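Local coordinates for AvrRpt2 (Erwinia amylovora, PDB 6HQZ), which is a type III effector of the fire blight bacterium, seen here as its papain-like C70-family cysteine protease domain, probably cleaving host proteins inside plant cells, at residues C24-L28 and G91-F95; M27-S31 and L150-N154; G35-G39 and Q50-Q54. One frame throughout, in Å; residues are numbered along the deposited sequence.

Contact 1 (C24-L28 and G91-F95); sequences CTRML and GPIMF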
ATOM      1  N   CYS A  24       1.304 -19.743  10.408  1.00 24.44           N
ATOM      2  CA  CYS A  24       1.331 -18.649   9.461  1.00 25.03           C
ATOM      3  C   CYS A  24       0.055 -18.654   8.592  1.00 27.88           C
ATOM      4  O   CYS A  24      -0.512 -17.610   8.352  1.00 27.73           O
ATOM      5  CB  CYS A  24       2.615 -18.688   8.590  1.00 25.78           C
ATOM      6  SG  CYS A  24       4.095 -18.284   9.557  1.00 24.32           S
ATOM      7  N   THR A  25      -0.350 -19.801   8.098  1.00 28.49           N
ATOM      8  CA  THR A  25      -1.514 -19.846   7.232  1.00 32.13           C
ATOM      9  C   THR A  25      -2.780 -19.447   8.061  1.00 33.46           C
ATOM     10  O   THR A  25      -3.577 -18.668   7.535  1.00 35.17           O
ATOM     11  CB  THR A  25      -1.692 -21.189   6.522  1.00 33.44           C
ATOM     12  OG1 THR A  25      -1.673 -22.233   7.480  1.00 34.62           O
ATOM     13  CG2 THR A  25      -0.654 -21.412   5.524  1.00 31.63           C
ATOM     14  N   ARG A  26      -2.858 -19.844   9.345  1.00 34.33           N
ATOM     15  CA  ARG A  26      -3.935 -19.407  10.256  1.00 37.02           C
ATOM     16  C   ARG A  26      -3.910 -17.886  10.505  1.00 34.88           C
ATOM     17  O   ARG A  26      -4.978 -17.231  10.471  1.00 33.27           O
ATOM     18  CB  ARG A  26      -3.977 -20.188  11.600  1.00 39.48           C
ATOM     19  CG  ARG A  26      -5.375 -20.290  12.207  1.00 46.75           C
ATOM     20  CD  ARG A  26      -5.579 -21.409  13.266  1.00 52.23           C
ATOM     21  NE  ARG A  26      -4.492 -22.394  13.220  1.00 54.21           N
ATOM     22  CZ  ARG A  26      -3.960 -23.028  14.263  1.00 55.88           C
ATOM     23  NH1 ARG A  26      -4.448 -22.873  15.490  1.00 57.65           N
ATOM     24  NH2 ARG A  26      -2.943 -23.861  14.049  1.00 54.39           N
ATOM     25  N   MET A  27      -2.713 -17.309  10.650  1.00 30.32           N
ATOM     26  CA  MET A  27      -2.591 -15.863  10.766  1.00 30.71           C
ATOM     27  C   MET A  27      -3.061 -15.137   9.514  1.00 31.33           C
ATOM     28  O   MET A  27      -3.536 -14.008   9.634  1.00 33.08           O
ATOM     29  CB  MET A  27      -1.192 -15.415  11.160  1.00 27.65           C
ATOM     30  CG  MET A  27      -0.799 -15.870  12.536  1.00 27.10           C
ATOM     31  SD  MET A  27       0.756 -15.145  13.077  1.00 25.05           S
ATOM     32  CE  MET A  27       1.927 -16.404  12.630  1.00 25.29           C
ATOM     33  N   LEU A  28      -2.975 -15.793   8.357  1.00 31.54           N
ATOM     34  CA  LEU A  28      -3.447 -15.212   7.080  1.00 33.98           C
ATOM     35  C   LEU A  28      -4.985 -15.350   6.864  1.00 36.24           C
ATOM     36  O   LEU A  28      -5.493 -14.935   5.805  1.00 36.57           O
ATOM     37  CB  LEU A  28      -2.709 -15.816   5.890  1.00 33.67           C
ATOM     38  CG  LEU A  28      -1.562 -14.990   5.305  1.00 32.96           C
ATOM     39  CD1 LEU A  28      -0.469 -14.530   6.280  1.00 31.18           C
ATOM     40  CD2 LEU A  28      -0.949 -15.725   4.133  1.00 33.66           C
ATOM     41  N   GLY A  91      -2.379  -7.796   2.004  1.00 37.66           N
ATOM     42  CA  GLY A  91      -2.630  -8.115   3.382  1.00 35.55           C
ATOM     43  C   GLY A  91      -1.401  -8.785   3.904  1.00 32.62           C
ATOM     44  O   GLY A  91      -0.316  -8.624   3.320  1.00 29.57           O
ATOM     45  N   PRO A  92      -1.538  -9.506   5.014  1.00 30.96           N
ATOM     46  CA  PRO A  92      -0.305 -10.129   5.539  1.00 29.20           C
ATOM     47  C   PRO A  92       0.345 -11.175   4.603  1.00 27.06           C
ATOM     48  O   PRO A  92      -0.329 -11.896   3.799  1.00 27.21           O
ATOM     49  CB  PRO A  92      -0.759 -10.786   6.833  1.00 28.41           C
ATOM     50  CG  PRO A  92      -2.231 -10.871   6.767  1.00 31.68           C
ATOM     51  CD  PRO A  92      -2.740  -9.842   5.787  1.00 32.01           C
ATOM     52  N   ILE A  93       1.642 -11.250   4.703  1.00 25.75           N
ATOM     53  CA  ILE A  93       2.422 -12.050   3.756  1.00 25.14           C
ATOM     54  C   ILE A  93       3.338 -13.006   4.561  1.00 24.08           C
ATOM     55  O   ILE A  93       4.131 -12.581   5.410  1.00 21.83           O
ATOM     56  CB  ILE A  93       3.319 -11.158   2.897  1.00 26.41           C
ATOM     57  CG1 ILE A  93       2.514 -10.255   2.018  1.00 28.57           C
ATOM     58  CG2 ILE A  93       4.262 -12.004   2.028  1.00 26.62           C
ATOM     59  CD1 ILE A  93       3.293  -9.071   1.486  1.00 29.11           C
ATOM     60  N   MET A  94       3.178 -14.288   4.298  1.00 24.45           N
ATOM     61  CA  MET A  94       4.041 -15.267   4.967  1.00 25.24           C
ATOM     62  C   MET A  94       5.293 -15.528   4.140  1.00 23.75           C
ATOM     63  O   MET A  94       5.202 -15.827   2.932  1.00 24.00           O
ATOM     64  CB  MET A  94       3.348 -16.565   5.297  1.00 28.21           C
ATOM     65  CG  MET A  94       2.706 -17.340   4.231  1.00 32.76           C
ATOM     66  SD  MET A  94       1.816 -18.765   4.961  1.00 38.67           S
ATOM     67  CE  MET A  94       2.161 -19.959   3.692  1.00 40.55           C
ATOM     68  N   PHE A  95       6.422 -15.426   4.830  1.00 21.35           N
ATOM     69  CA  PHE A  95       7.745 -15.513   4.208  1.00 20.85           C
ATOM     70  C   PHE A  95       8.625 -16.557   4.875  1.00 21.24           C
ATOM     71  O   PHE A  95       8.650 -16.765   6.111  1.00 20.24           O
ATOM     72  CB  PHE A  95       8.464 -14.145   4.167  1.00 21.43           C
ATOM     73  CG  PHE A  95       8.878 -13.599   5.482  1.00 20.68           C
ATOM     74  CD1 PHE A  95       7.969 -12.890   6.230  1.00 21.68           C
ATOM     75  CD2 PHE A  95      10.167 -13.693   5.940  1.00 21.94           C
ATOM     76  CE1 PHE A  95       8.325 -12.304   7.424  1.00 21.18           C
ATOM     77  CE2 PHE A  95      10.546 -13.079   7.123  1.00 20.99           C
ATOM     78  CZ  PHE A  95       9.621 -12.413   7.878  1.00 22.03           C
TER
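At M94, chi1 of 57° places CG between the backbone N and the carbonyl carbon, the crowded position, and the chain then runs straight on before bending at the thioether, which carries its end over the helix to C24 and T25. T25 has the same kind of first torsion (53°): OG1 turns back to the carbonyl oxygens of W21 and Y22, while CG2 reaches M94. The two side chains cross obliquely, M94 CE lying 3.7 Å from T25 CG2. One residue earlier in the helix, C24 CB rests 3.7 Å from M94 SD. A flexible methionine suits this place because its slim, polarisable end can follow the uneven helix surface.

L28, just past the helix, fills the other half with its fork. L28 CD1 packs 3.8 Å from P92 CB, and L28 CD2 sits 4.0 Å from M94 CG, where the two side chains cross at about a right angle. P92, stiff and apolar, gives L28 a firm wall just before the strand. V108 of the adjacent strand touches C24 and P92, extending the greasy layer. This is the helix-on-sheet core of a papain-like protease, in which helix 19-27 lies against the antiparallel sheet.

Contact 2 (M27-S31 and L150-N154); sequences MLGHS and LYSEN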
ATOM      1  N   MET A  27      -2.713 -17.309  10.650  1.00 30.32           N
ATOM      2  CA  MET A  27      -2.591 -15.863  10.766  1.00 30.71           C
ATOM      3  C   MET A  27      -3.061 -15.137   9.514  1.00 31.33           C
ATOM      4  O   MET A  27      -3.536 -14.008   9.634  1.00 33.08           O
ATOM      5  CB  MET A  27      -1.192 -15.415  11.160  1.00 27.65           C
ATOM      6  CG  MET A  27      -0.799 -15.870  12.536  1.00 27.10           C
ATOM      7  SD  MET A  27       0.756 -15.145  13.077  1.00 25.05           S
ATOM      8  CE  MET A  27       1.927 -16.404  12.630  1.00 25.29           C
ATOM      9  N   LEU A  28      -2.975 -15.793   8.357  1.00 31.54           N
ATOM     10  CA  LEU A  28      -3.447 -15.212   7.080  1.00 33.98           C
ATOM     11  C   LEU A  28      -4.985 -15.350   6.864  1.00 36.24           C
ATOM     12  O   LEU A  28      -5.493 -14.935   5.805  1.00 36.57           O
ATOM     13  CB  LEU A  28      -2.709 -15.816   5.890  1.00 33.67           C
ATOM     14  CG  LEU A  28      -1.562 -14.990   5.305  1.00 32.96           C
ATOM     15  CD1 LEU A  28      -0.469 -14.530   6.280  1.00 31.18           C
ATOM     16  CD2 LEU A  28      -0.949 -15.725   4.133  1.00 33.66           C
ATOM     17  N   GLY A  29      -5.666 -16.018   7.795  1.00 37.21           N
ATOM     18  CA  GLY A  29      -7.125 -16.278   7.758  1.00 40.98           C
ATOM     19  C   GLY A  29      -7.547 -17.662   7.237  1.00 42.78           C
ATOM     20  O   GLY A  29      -8.722 -17.938   7.184  1.00 43.96           O
ATOM     21  N   HIS A  30      -6.603 -18.533   6.878  1.00 41.29           N
ATOM     22  CA  HIS A  30      -6.901 -19.861   6.288  1.00 42.54           C
ATOM     23  C   HIS A  30      -6.847 -20.976   7.329  1.00 43.74           C
ATOM     24  O   HIS A  30      -6.068 -20.925   8.298  1.00 40.93           O
ATOM     25  CB  HIS A  30      -5.874 -20.183   5.175  1.00 41.20           C
ATOM     26  CG  HIS A  30      -5.953 -19.267   3.991  1.00 40.04           C
ATOM     27  ND1 HIS A  30      -6.312 -19.704   2.729  1.00 41.25           N
ATOM     28  CD2 HIS A  30      -5.763 -17.934   3.890  1.00 38.92           C
ATOM     29  CE1 HIS A  30      -6.342 -18.674   1.903  1.00 41.34           C
ATOM     30  NE2 HIS A  30      -6.025 -17.586   2.583  1.00 40.54           N
ATOM     31  N   SER A  31      -7.685 -21.988   7.132  1.00 47.78           N
ATOM     32  CA  SER A  31      -7.609 -23.249   7.850  1.00 49.96           C
ATOM     33  C   SER A  31      -7.271 -24.279   6.825  1.00 51.41           C
ATOM     34  O   SER A  31      -8.082 -24.652   5.996  1.00 53.37           O
ATOM     35  CB  SER A  31      -8.933 -23.602   8.507  1.00 54.00           C
ATOM     36  OG  SER A  31      -9.072 -22.797   9.644  1.00 54.80           O
ATOM     37  N   LEU A 150       4.126 -15.603   0.407  1.00 26.14           N
ATOM     38  CA  LEU A 150       2.800 -16.004   0.064  1.00 27.54           C
ATOM     39  C   LEU A 150       1.767 -15.111   0.734  1.00 28.22           C
ATOM     40  O   LEU A 150       1.951 -14.634   1.865  1.00 26.57           O
ATOM     41  CB  LEU A 150       2.517 -17.453   0.439  1.00 27.67           C
ATOM     42  CG  LEU A 150       3.270 -18.532  -0.329  1.00 28.28           C
ATOM     43  CD1 LEU A 150       2.887 -19.907   0.203  1.00 29.08           C
ATOM     44  CD2 LEU A 150       3.001 -18.506  -1.831  1.00 30.04           C
ATOM     45  N   TYR A 151       0.657 -14.924   0.025  1.00 31.14           N
ATOM     46  CA  TYR A 151      -0.452 -14.123   0.562  1.00 30.45           C
ATOM     47  C   TYR A 151      -1.783 -14.741   0.238  1.00 32.96           C
ATOM     48  O   TYR A 151      -1.859 -15.637  -0.644  1.00 33.18           O
ATOM     49  CB  TYR A 151      -0.347 -12.673   0.066  1.00 31.80           C
ATOM     50  CG  TYR A 151      -0.525 -12.469  -1.438  1.00 34.42           C
ATOM     51  CD1 TYR A 151      -1.801 -12.256  -1.998  1.00 37.90           C
ATOM     52  CD2 TYR A 151       0.594 -12.432  -2.294  1.00 35.02           C
ATOM     53  CE1 TYR A 151      -1.954 -12.069  -3.375  1.00 39.93           C
ATOM     54  CE2 TYR A 151       0.452 -12.228  -3.650  1.00 36.39           C
ATOM     55  CZ  TYR A 151      -0.809 -12.068  -4.177  1.00 38.07           C
ATOM     56  OH  TYR A 151      -0.872 -11.867  -5.490  1.00 38.99           O
ATOM     57  N   SER A 152      -2.833 -14.218   0.909  1.00 34.51           N
ATOM     58  CA  SER A 152      -4.191 -14.695   0.757  1.00 38.01           C
ATOM     59  C   SER A 152      -4.876 -14.067  -0.447  1.00 41.25           C
ATOM     60  O   SER A 152      -4.865 -12.870  -0.599  1.00 42.23           O
ATOM     61  CB  SER A 152      -5.097 -14.362   1.969  1.00 38.62           C
ATOM     62  OG  SER A 152      -6.357 -15.040   1.805  1.00 41.19           O
ATOM     63  N   GLU A 153      -5.457 -14.902  -1.288  1.00 44.69           N
ATOM     64  CA  GLU A 153      -6.379 -14.432  -2.354  1.00 50.51           C
ATOM     65  C   GLU A 153      -7.842 -14.327  -1.894  1.00 53.23           C
ATOM     66  O   GLU A 153      -8.688 -13.850  -2.665  1.00 58.26           O
ATOM     67  CB  GLU A 153      -6.278 -15.324  -3.587  1.00 52.54           C
ATOM     68  CG  GLU A 153      -4.970 -15.131  -4.334  1.00 50.33           C
ATOM     69  CD  GLU A 153      -4.967 -15.816  -5.693  1.00 53.02           C
ATOM     70  OE1 GLU A 153      -5.514 -16.952  -5.814  1.00 55.32           O
ATOM     71  OE2 GLU A 153      -4.414 -15.204  -6.639  1.00 53.54           O
ATOM     72  N   ASN A 154      -8.168 -14.748  -0.670  1.00 53.31           N
ATOM     73  CA  ASN A 154      -9.559 -14.567  -0.169  1.00 58.94           C
ATOM     74  C   ASN A 154      -9.828 -13.116   0.223  1.00 59.19           C
ATOM     75  O   ASN A 154     -10.956 -12.809   0.553  1.00 63.46           O
ATOM     76  CB  ASN A 154      -9.883 -15.507   1.011  1.00 59.76           C
ATOM     77  CG  ASN A 154      -9.935 -16.978   0.599  1.00 61.42           C
ATOM     78  OD1 ASN A 154     -10.163 -17.301  -0.569  1.00 62.64           O
ATOM     79  ND2 ASN A 154      -9.684 -17.872   1.564  1.00 60.90           N
ATOM     80  OXT ASN A 154      -8.984 -12.213   0.230  1.00 58.49           O
TER
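H30 and S152 make the polar link of this contact, a short hydrogen bond of 2.7 Å between H30 NE2 and S152 OG. It is nearly straight, at 163°, and the hydroxyl meets the imidazole at its edge, close to the ring plane; either partner could be the donor. S152 OG is placed for this by a chi1 of -172°, which sets it anti to the backbone N and beside the carbonyl carbon. S152 OG also accepts a hydrogen bond from N154 N, 3.1 Å away, and so closes an ST turn at the end of the chain. Serine suits the site because one small hydroxyl can serve both the ring and the turn.

Van der Waals contacts fill in around it. The N154 amide lies nearly parallel to the imidazole, the planes 10° apart, with N154 ND2 placed obliquely 3.5 Å from H30 CE1. Histidine fits here, offering a ring nitrogen to the hydroxyl and a flat group beside the amide. Deeper in, L28 CD2 lies 3.9 Å from Y151 CA and leans on the backbone of strand 149-152, while S152 CB stands near the carbonyl of L28. L67 of the neighbouring edge strand also touches H30.

The backbone bends at G29, whose positive phi belongs to a Schellman motif ending helix 19-27; glycine accepts that angle readily, and beyond it the H30 ring reaches S152.

With S152 OG held by two bonds, the imidazole has a fixed partner that restrains its rotation, and the H30-S152 bond ties the C-terminal turn to the loop following helix 19-27.

Contact 3 (G35-G39 and Q50-Q54); sequences GPRLG and QGLQQ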
ATOM      1  N   GLY A  35       0.083 -29.629   4.488  1.00 52.32           N
ATOM      2  CA  GLY A  35       1.153 -28.707   4.182  1.00 49.08           C
ATOM      3  C   GLY A  35       2.175 -29.406   3.348  1.00 49.38           C
ATOM      4  O   GLY A  35       2.011 -30.574   2.995  1.00 53.28           O
ATOM      5  N   PRO A  36       3.248 -28.708   3.036  1.00 47.91           N
ATOM      6  CA  PRO A  36       4.302 -29.312   2.259  1.00 50.06           C
ATOM      7  C   PRO A  36       4.760 -30.616   2.900  1.00 53.29           C
ATOM      8  O   PRO A  36       4.843 -30.739   4.141  1.00 53.27           O
ATOM      9  CB  PRO A  36       5.379 -28.256   2.281  1.00 47.34           C
ATOM     10  CG  PRO A  36       4.595 -26.967   2.455  1.00 45.71           C
ATOM     11  CD  PRO A  36       3.606 -27.357   3.481  1.00 45.75           C
ATOM     12  N   ARG A  37       5.013 -31.575   2.038  1.00 55.07           N
ATOM     13  CA  ARG A  37       5.203 -32.949   2.442  1.00 58.82           C
ATOM     14  C   ARG A  37       6.613 -33.088   3.029  1.00 56.98           C
ATOM     15  O   ARG A  37       6.862 -33.872   3.954  1.00 57.10           O
ATOM     16  CB  ARG A  37       5.001 -33.845   1.218  1.00 62.56           C
ATOM     17  CG  ARG A  37       4.761 -35.316   1.528  1.00 68.33           C
ATOM     18  CD  ARG A  37       5.027 -36.226   0.331  1.00 71.93           C
ATOM     19  NE  ARG A  37       5.666 -37.491   0.752  1.00 77.38           N
ATOM     20  CZ  ARG A  37       6.982 -37.687   0.939  1.00 77.93           C
ATOM     21  NH1 ARG A  37       7.878 -36.711   0.745  1.00 75.81           N
ATOM     22  NH2 ARG A  37       7.419 -38.882   1.330  1.00 81.61           N
ATOM     23  N   LEU A  38       7.549 -32.321   2.475  1.00 54.90           N
ATOM     24  CA  LEU A  38       8.892 -32.296   3.020  1.00 53.81           C
ATOM     25  C   LEU A  38       8.996 -30.996   3.871  1.00 48.87           C
ATOM     26  O   LEU A  38       8.080 -30.136   3.908  1.00 48.75           O
ATOM     27  CB  LEU A  38       9.975 -32.428   1.908  1.00 54.55           C
ATOM     28  CG  LEU A  38      10.126 -33.704   1.036  1.00 59.15           C
ATOM     29  CD1 LEU A  38      11.178 -33.477  -0.055  1.00 59.44           C
ATOM     30  CD2 LEU A  38      10.461 -34.999   1.800  1.00 61.17           C
ATOM     31  N   GLY A  39      10.110 -30.878   4.557  1.00 45.93           N
ATOM     32  CA  GLY A  39      10.344 -29.787   5.459  1.00 42.78           C
ATOM     33  C   GLY A  39      10.623 -28.460   4.807  1.00 39.96           C
ATOM     34  O   GLY A  39      10.543 -28.266   3.570  1.00 38.30           O
ATOM     35  N   GLN A  50      14.389 -32.983  -5.804  1.00 74.74           N
ATOM     36  CA  GLN A  50      13.765 -32.709  -4.522  1.00 71.88           C
ATOM     37  C   GLN A  50      13.112 -31.275  -4.498  1.00 68.44           C
ATOM     38  O   GLN A  50      12.251 -30.966  -3.623  1.00 63.63           O
ATOM     39  CB  GLN A  50      14.819 -32.906  -3.407  1.00 72.51           C
ATOM     40  CG  GLN A  50      14.340 -32.539  -2.001  1.00 69.69           C
ATOM     41  CD  GLN A  50      15.297 -32.968  -0.904  1.00 71.02           C
ATOM     42  OE1 GLN A  50      15.145 -34.037  -0.345  1.00 72.92           O
ATOM     43  NE2 GLN A  50      16.265 -32.113  -0.567  1.00 70.60           N
ATOM     44  N   GLY A  51      13.534 -30.434  -5.469  1.00 66.51           N
ATOM     45  CA  GLY A  51      13.063 -29.072  -5.666  1.00 62.39           C
ATOM     46  C   GLY A  51      12.016 -28.818  -6.741  1.00 62.54           C
ATOM     47  O   GLY A  51      11.116 -28.021  -6.514  1.00 61.83           O
ATOM     48  N   LEU A  52      12.129 -29.426  -7.918  1.00 65.75           N
ATOM     49  CA  LEU A  52      11.022 -29.350  -8.910  1.00 68.21           C
ATOM     50  C   LEU A  52       9.701 -29.994  -8.387  1.00 68.18           C
ATOM     51  O   LEU A  52       8.593 -29.598  -8.839  1.00 65.12           O
ATOM     52  CB  LEU A  52      11.402 -29.942 -10.302  1.00 71.98           C
ATOM     53  CG  LEU A  52      11.790 -28.877 -11.360  1.00 72.70           C
ATOM     54  CD1 LEU A  52      13.223 -28.383 -11.126  1.00 71.33           C
ATOM     55  CD2 LEU A  52      11.587 -29.336 -12.801  1.00 77.23           C
ATOM     56  N   GLN A  53       9.861 -30.972  -7.466  1.00 68.60           N
ATOM     57  CA  GLN A  53       8.772 -31.656  -6.768  1.00 68.37           C
ATOM     58  C   GLN A  53       8.119 -30.767  -5.779  1.00 62.73           C
ATOM     59  O   GLN A  53       6.900 -30.717  -5.766  1.00 60.82           O
ATOM     60  CB  GLN A  53       9.231 -32.904  -5.968  1.00 72.22           C
ATOM     61  CG  GLN A  53       8.095 -33.499  -5.081  1.00 73.85           C
ATOM     62  CD  GLN A  53       8.346 -34.885  -4.478  1.00 76.58           C
ATOM     63  OE1 GLN A  53       9.086 -35.705  -5.023  1.00 79.98           O
ATOM     64  NE2 GLN A  53       7.683 -35.156  -3.357  1.00 75.59           N
ATOM     65  N   GLN A  54       8.917 -30.164  -4.875  1.00 58.57           N
ATOM     66  CA  GLN A  54       8.374 -29.311  -3.836  1.00 56.32           C
ATOM     67  C   GLN A  54       7.758 -28.074  -4.510  1.00 51.81           C
ATOM     68  O   GLN A  54       6.764 -27.572  -4.011  1.00 50.24           O
ATOM     69  CB  GLN A  54       9.400 -28.917  -2.724  1.00 56.65           C
ATOM     70  CG  GLN A  54       9.437 -29.839  -1.482  1.00 59.94           C
ATOM     71  CD  GLN A  54       8.279 -29.644  -0.463  1.00 60.77           C
ATOM     72  OE1 GLN A  54       7.132 -30.100  -0.686  1.00 63.81           O
ATOM     73  NE2 GLN A  54       8.597 -29.053   0.692  1.00 58.48           N
TER
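Van der Waals packing near the protein surface joins L38 and P36, in the loop leading into helix 40-45, to Q50 and Q54 on the early turns of helix 49-65. L38 is the main apolar piece. Its CG stands anti to the carbonyl carbon (chi1 -64°) and the rest of the chain is extended, which brings L38 CD1 within 3.8 Å of Q50 CG; the two side chains meet obliquely, and the CG methylene of Q50 makes the nearest approach. The Q50 amide is held by a weak hydrogen bond to S46 OG, beyond the contact.

One turn further on, Q54 is bent at chi2 (-77°) and folds its end against the loop, beside L38, with Q54 CD 4.0 Å from L38 CB. P36 lies alongside this end too, and L43 of helix 40-45 touches both P36 and Q54. R37 and Q53 flank the contact at its exposed margin. G39 occupies the N-cap position of helix 40-45.

Glutamines are apt here in two ways: the aliphatic stem of Q50 packs on L38 while the exposed amides of Q50 and Q53 suit the watery margin, and Q54 brings a buried polar amide close to the loop backbone, between P36 and L38.

Contacts 1 and 2 form one continuous region, whereas contact 3 stands apart. The first two share M27 and L28 and hold the end of helix 19-27 and the loop after it against neighbouring strands 93-98 and 149-152, themselves joined by a probable hydrogen bond from M94 N to L150 O; their centres are about 6 Å apart. Contact 1 is the buried one, apolar in its side-chain contacts. Contact 2, nearer the surface and the C-terminus, adds a histidine-serine hydrogen bond. Contact 3, with its centre about 19 Å from that of contact 1, joins a loop to helix 49-65 within the chain excursion that contacts 1 and 2 close, and mixes aliphatic stems with amide ends.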